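Long-range contact in RNA-binding protein RO60 (PDB 2NVO), which binds several small RNAs that accumulate during recovery from ultraviolet irradiation and contributes to the bacterium's resistance to that radiation: residues M266-L275 against V298-L308. Sequence-based numbering, arbitrary orientation.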
loop_
_atom_site.group_PDB
_atom_site.type_symbol
_atom_site.label_atom_id
_atom_site.label_comp_id
_atom_site.label_asym_id
_atom_site.label_seq_id
_atom_site.Cartn_x
_atom_site.Cartn_y
_atom_site.Cartn_z
ATOM N N MET A 266 -1.437 -22.736 3.275
ATOM C CA MET A 266 -0.013 -22.572 3.009
ATOM C C MET A 266 0.375 -23.073 1.625
ATOM O O MET A 266 1.021 -22.368 0.845
ATOM C CB MET A 266 0.778 -23.384 4.012
ATOM C CG MET A 266 1.178 -22.654 5.243
ATOM S SD MET A 266 2.700 -23.403 5.802
ATOM C CE MET A 266 3.762 -23.035 4.409
ATOM N N GLN A 267 -0.015 -24.310 1.338
ATOM C CA GLN A 267 0.392 -24.989 0.113
ATOM C C GLN A 267 -0.163 -24.298 -1.113
ATOM O O GLN A 267 0.235 -24.598 -2.233
ATOM C CB GLN A 267 -0.085 -26.438 0.128
ATOM C CG GLN A 267 0.380 -27.235 1.331
ATOM C CD GLN A 267 -0.365 -28.554 1.471
ATOM O OE1 GLN A 267 -1.509 -28.686 1.020
ATOM N NE2 GLN A 267 0.279 -29.536 2.102
ATOM N N THR A 268 -1.087 -23.370 -0.896
ATOM C CA THR A 268 -1.790 -22.727 -1.998
ATOM C C THR A 268 -1.621 -21.215 -2.015
ATOM O O THR A 268 -2.334 -20.514 -2.729
ATOM C CB THR A 268 -3.297 -23.065 -1.970
ATOM O OG1 THR A 268 -3.683 -23.421 -0.633
ATOM C CG2 THR A 268 -3.591 -24.233 -2.898
ATOM N N ASN A 269 -0.684 -20.704 -1.230
ATOM C CA ASN A 269 -0.435 -19.272 -1.261
ATOM C C ASN A 269 1.038 -18.896 -1.325
ATOM O O ASN A 269 1.906 -19.672 -0.934
ATOM C CB ASN A 269 -1.141 -18.571 -0.100
ATOM C CG ASN A 269 -2.462 -17.949 -0.522
ATOM O OD1 ASN A 269 -2.489 -16.884 -1.149
ATOM N ND2 ASN A 269 -3.560 -18.607 -0.184
ATOM N N GLY A 270 1.302 -17.696 -1.830
ATOM C CA GLY A 270 2.656 -17.199 -1.966
ATOM C C GLY A 270 3.260 -16.653 -0.685
ATOM O O GLY A 270 2.739 -16.863 0.417
ATOM N N LEU A 271 4.370 -15.941 -0.848
ATOM C CA LEU A 271 5.183 -15.470 0.267
ATOM C C LEU A 271 4.526 -14.337 1.053
ATOM O O LEU A 271 4.589 -14.302 2.283
ATOM C CB LEU A 271 6.556 -15.038 -0.251
ATOM C CG LEU A 271 7.643 -14.693 0.766
ATOM C CD1 LEU A 271 7.660 -15.666 1.945
ATOM C CD2 LEU A 271 8.992 -14.657 0.062
ATOM N N THR A 272 3.903 -13.408 0.344
ATOM C CA THR A 272 3.208 -12.309 0.998
ATOM C C THR A 272 2.188 -12.839 2.000
ATOM O O THR A 272 2.181 -12.430 3.163
ATOM C CB THR A 272 2.517 -11.410 -0.028
ATOM O OG1 THR A 272 3.453 -11.071 -1.061
ATOM C CG2 THR A 272 2.011 -10.139 0.640
ATOM N N TRP A 273 1.350 -13.769 1.545
ATOM C CA TRP A 273 0.377 -14.438 2.402
ATOM C C TRP A 273 1.069 -15.046 3.604
ATOM O O TRP A 273 0.639 -14.874 4.753
ATOM C CB TRP A 273 -0.357 -15.549 1.631
ATOM C CG TRP A 273 -1.445 -16.219 2.438
ATOM C CD1 TRP A 273 -2.771 -15.873 2.468
ATOM C CD2 TRP A 273 -1.306 -17.328 3.344
ATOM N NE1 TRP A 273 -3.458 -16.698 3.328
ATOM C CE2 TRP A 273 -2.584 -17.598 3.876
ATOM C CE3 TRP A 273 -0.227 -18.123 3.744
ATOM C CZ2 TRP A 273 -2.810 -18.622 4.795
ATOM C CZ3 TRP A 273 -0.453 -19.139 4.658
ATOM C CH2 TRP A 273 -1.735 -19.379 5.175
ATOM N N LEU A 274 2.145 -15.779 3.326
ATOM C CA LEU A 274 2.893 -16.469 4.363
ATOM C C LEU A 274 3.401 -15.492 5.422
ATOM O O LEU A 274 3.337 -15.766 6.625
ATOM C CB LEU A 274 4.063 -17.242 3.744
ATOM C CG LEU A 274 4.800 -18.101 4.765
ATOM C CD1 LEU A 274 3.811 -19.005 5.477
ATOM C CD2 LEU A 274 5.924 -18.916 4.129
ATOM N N LEU A 275 3.912 -14.354 4.965
ATOM C CA LEU A 275 4.447 -13.350 5.881
ATOM C C LEU A 275 3.394 -12.854 6.874
ATOM O O LEU A 275 3.658 -12.761 8.076
ATOM C CB LEU A 275 5.058 -12.190 5.103
ATOM C CG LEU A 275 6.407 -12.552 4.490
ATOM C CD1 LEU A 275 6.860 -11.492 3.487
ATOM C CD2 LEU A 275 7.419 -12.743 5.586
ATOM N N VAL A 298 8.875 -23.615 6.209
ATOM C CA VAL A 298 8.600 -22.168 6.285
ATOM C C VAL A 298 9.897 -21.370 6.115
ATOM O O VAL A 298 9.964 -20.457 5.301
ATOM C CB VAL A 298 7.857 -21.794 7.588
ATOM C CG1 VAL A 298 7.816 -20.260 7.794
ATOM C CG2 VAL A 298 6.437 -22.352 7.553
ATOM N N ILE A 299 10.938 -21.736 6.855
ATOM C CA ILE A 299 12.228 -21.061 6.726
ATOM C C ILE A 299 12.706 -20.992 5.279
ATOM O O ILE A 299 13.145 -19.944 4.820
ATOM C CB ILE A 299 13.297 -21.693 7.625
ATOM C CG1 ILE A 299 12.946 -21.428 9.095
ATOM C CG2 ILE A 299 14.704 -21.142 7.307
ATOM C CD1 ILE A 299 13.748 -22.283 10.062
ATOM N N GLU A 300 12.610 -22.108 4.556
ATOM C CA GLU A 300 13.050 -22.138 3.160
ATOM C C GLU A 300 12.259 -21.181 2.265
ATOM O O GLU A 300 12.812 -20.552 1.367
ATOM C CB GLU A 300 12.995 -23.571 2.594
ATOM C CG GLU A 300 13.943 -24.538 3.290
ATOM C CD GLU A 300 15.396 -24.077 3.249
ATOM O OE1 GLU A 300 15.781 -23.412 2.265
ATOM O OE2 GLU A 300 16.158 -24.374 4.196
ATOM N N ARG A 301 10.964 -21.077 2.490
ATOM C CA ARG A 301 10.172 -20.136 1.708
ATOM C C ARG A 301 10.501 -18.676 2.054
ATOM O O ARG A 301 10.557 -17.829 1.178
ATOM C CB ARG A 301 8.685 -20.413 1.903
ATOM C CG ARG A 301 8.305 -21.842 1.550
ATOM C CD ARG A 301 6.878 -22.127 1.926
ATOM N NE ARG A 301 5.988 -21.183 1.261
ATOM C CZ ARG A 301 4.672 -21.327 1.197
ATOM N NH1 ARG A 301 4.094 -22.390 1.745
ATOM N NH2 ARG A 301 3.938 -20.416 0.580
ATOM N N LEU A 302 10.719 -18.407 3.338
ATOM C CA LEU A 302 10.944 -17.049 3.825
ATOM C C LEU A 302 12.260 -16.469 3.327
ATOM O O LEU A 302 12.414 -15.250 3.219
ATOM C CB LEU A 302 10.940 -17.037 5.356
ATOM C CG LEU A 302 9.583 -17.286 6.005
ATOM C CD1 LEU A 302 9.716 -17.298 7.519
ATOM C CD2 LEU A 302 8.615 -16.212 5.528
ATOM N N THR A 303 13.219 -17.346 3.043
ATOM C CA THR A 303 14.550 -16.912 2.647
ATOM C C THR A 303 14.876 -17.296 1.205
ATOM O O THR A 303 16.026 -17.258 0.802
ATOM C CB THR A 303 15.634 -17.506 3.555
ATOM O OG1 THR A 303 15.551 -18.939 3.533
ATOM C CG2 THR A 303 15.476 -17.007 4.995
ATOM N N ASP A 304 13.858 -17.670 0.445
ATOM C CA ASP A 304 14.039 -18.013 -0.968
ATOM C C ASP A 304 14.230 -16.733 -1.784
ATOM O O ASP A 304 13.297 -15.958 -1.944
ATOM C CB ASP A 304 12.813 -18.780 -1.455
ATOM C CG ASP A 304 12.953 -19.275 -2.897
ATOM O OD1 ASP A 304 12.114 -20.080 -3.337
ATOM O OD2 ASP A 304 13.891 -18.857 -3.583
ATOM N N PRO A 305 15.450 -16.503 -2.295
ATOM C CA PRO A 305 15.737 -15.253 -3.006
ATOM C C PRO A 305 14.826 -15.027 -4.203
ATOM O O PRO A 305 14.398 -13.901 -4.449
ATOM C CB PRO A 305 17.192 -15.436 -3.452
ATOM C CG PRO A 305 17.767 -16.366 -2.444
ATOM C CD PRO A 305 16.658 -17.332 -2.137
ATOM N N ALA A 306 14.517 -16.095 -4.930
ATOM C CA ALA A 306 13.656 -15.985 -6.097
ATOM C C ALA A 306 12.221 -15.642 -5.708
ATOM O O ALA A 306 11.522 -14.936 -6.426
ATOM C CB ALA A 306 13.704 -17.278 -6.911
ATOM N N ALA A 307 11.776 -16.142 -4.569
ATOM C CA ALA A 307 10.416 -15.879 -4.135
ATOM C C ALA A 307 10.326 -14.473 -3.522
ATOM O O ALA A 307 9.311 -13.794 -3.660
ATOM C CB ALA A 307 9.953 -16.942 -3.144
ATOM N N LEU A 308 11.396 -14.053 -2.848
ATOM C CA LEU A 308 11.496 -12.693 -2.332
ATOM C C LEU A 308 11.429 -11.672 -3.480
ATOM O O LEU A 308 10.684 -10.683 -3.410
ATOM C CB LEU A 308 12.791 -12.533 -1.529
ATOM C CG LEU A 308 12.815 -13.208 -0.149
ATOM C CD1 LEU A 308 14.214 -13.279 0.416
ATOM C CD2 LEU A 308 11.863 -12.497 0.836
#
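Met266 O is approached by two donors: Asn269 N, 3.2 Å from it, closes a type I turn, and the guanidinium of Arg301 reaches across from the other segment. Arg301 NH1 lies 3.2 Å from Met266 O at an N-H...O angle of 158°, though crowding by Met266 CE makes the modelled position of NH1 doubtful. The neighbouring nitrogen, Arg301 NH2, makes a short but strongly bent bond of 2.6 Å to Asn269 O, which lies at the guanidinium edge, near its plane; with an angle of 120° it counts as weak. One arginine thus spans the first and last carbonyls of the turn that precedes helix 271-283, a worked example of a side chain tying the loop between helices 259-266 and 271-283 to helix 292-302. A bend at chi3 turns the guanidinium toward these oxygens, while Leu274 CD2 lies over one of its faces, 3.7 Å from Arg301 NE and displaced toward the rim.

Apolar packing continues the contact. Leu271 fits as a knob into a hole formed by Arg301, Leu302, Ala307 and Leu308; its CG, anti to the backbone N and beside the carbonyl carbon, carries both methyls toward 298-308. These divide the work: Leu271 CD1 meets Leu302 CD2 at 3.7 Å, the side chains crossing near a right angle, and Leu271 CD2 meets Leu308 CD2 at 3.7 Å. Leu302 CD2 is shared, since Leu275 CD2 also comes within 3.7 Å of it.

The short axes of 271-275 and 298-302 cross at -123°, 10.7 Å apart, within the helical-repeat TROVE horseshoe. Leu275 and Leu308 also touch Leu347 and Leu353, respectively, of helix 341-354, whereas Met266 and Leu274 reach Leu281 farther along helix 271-283, so the contact brings together the end of helix 259-266 and helices 271-283, 292-302 and 305-310, with helix 341-354 packed alongside.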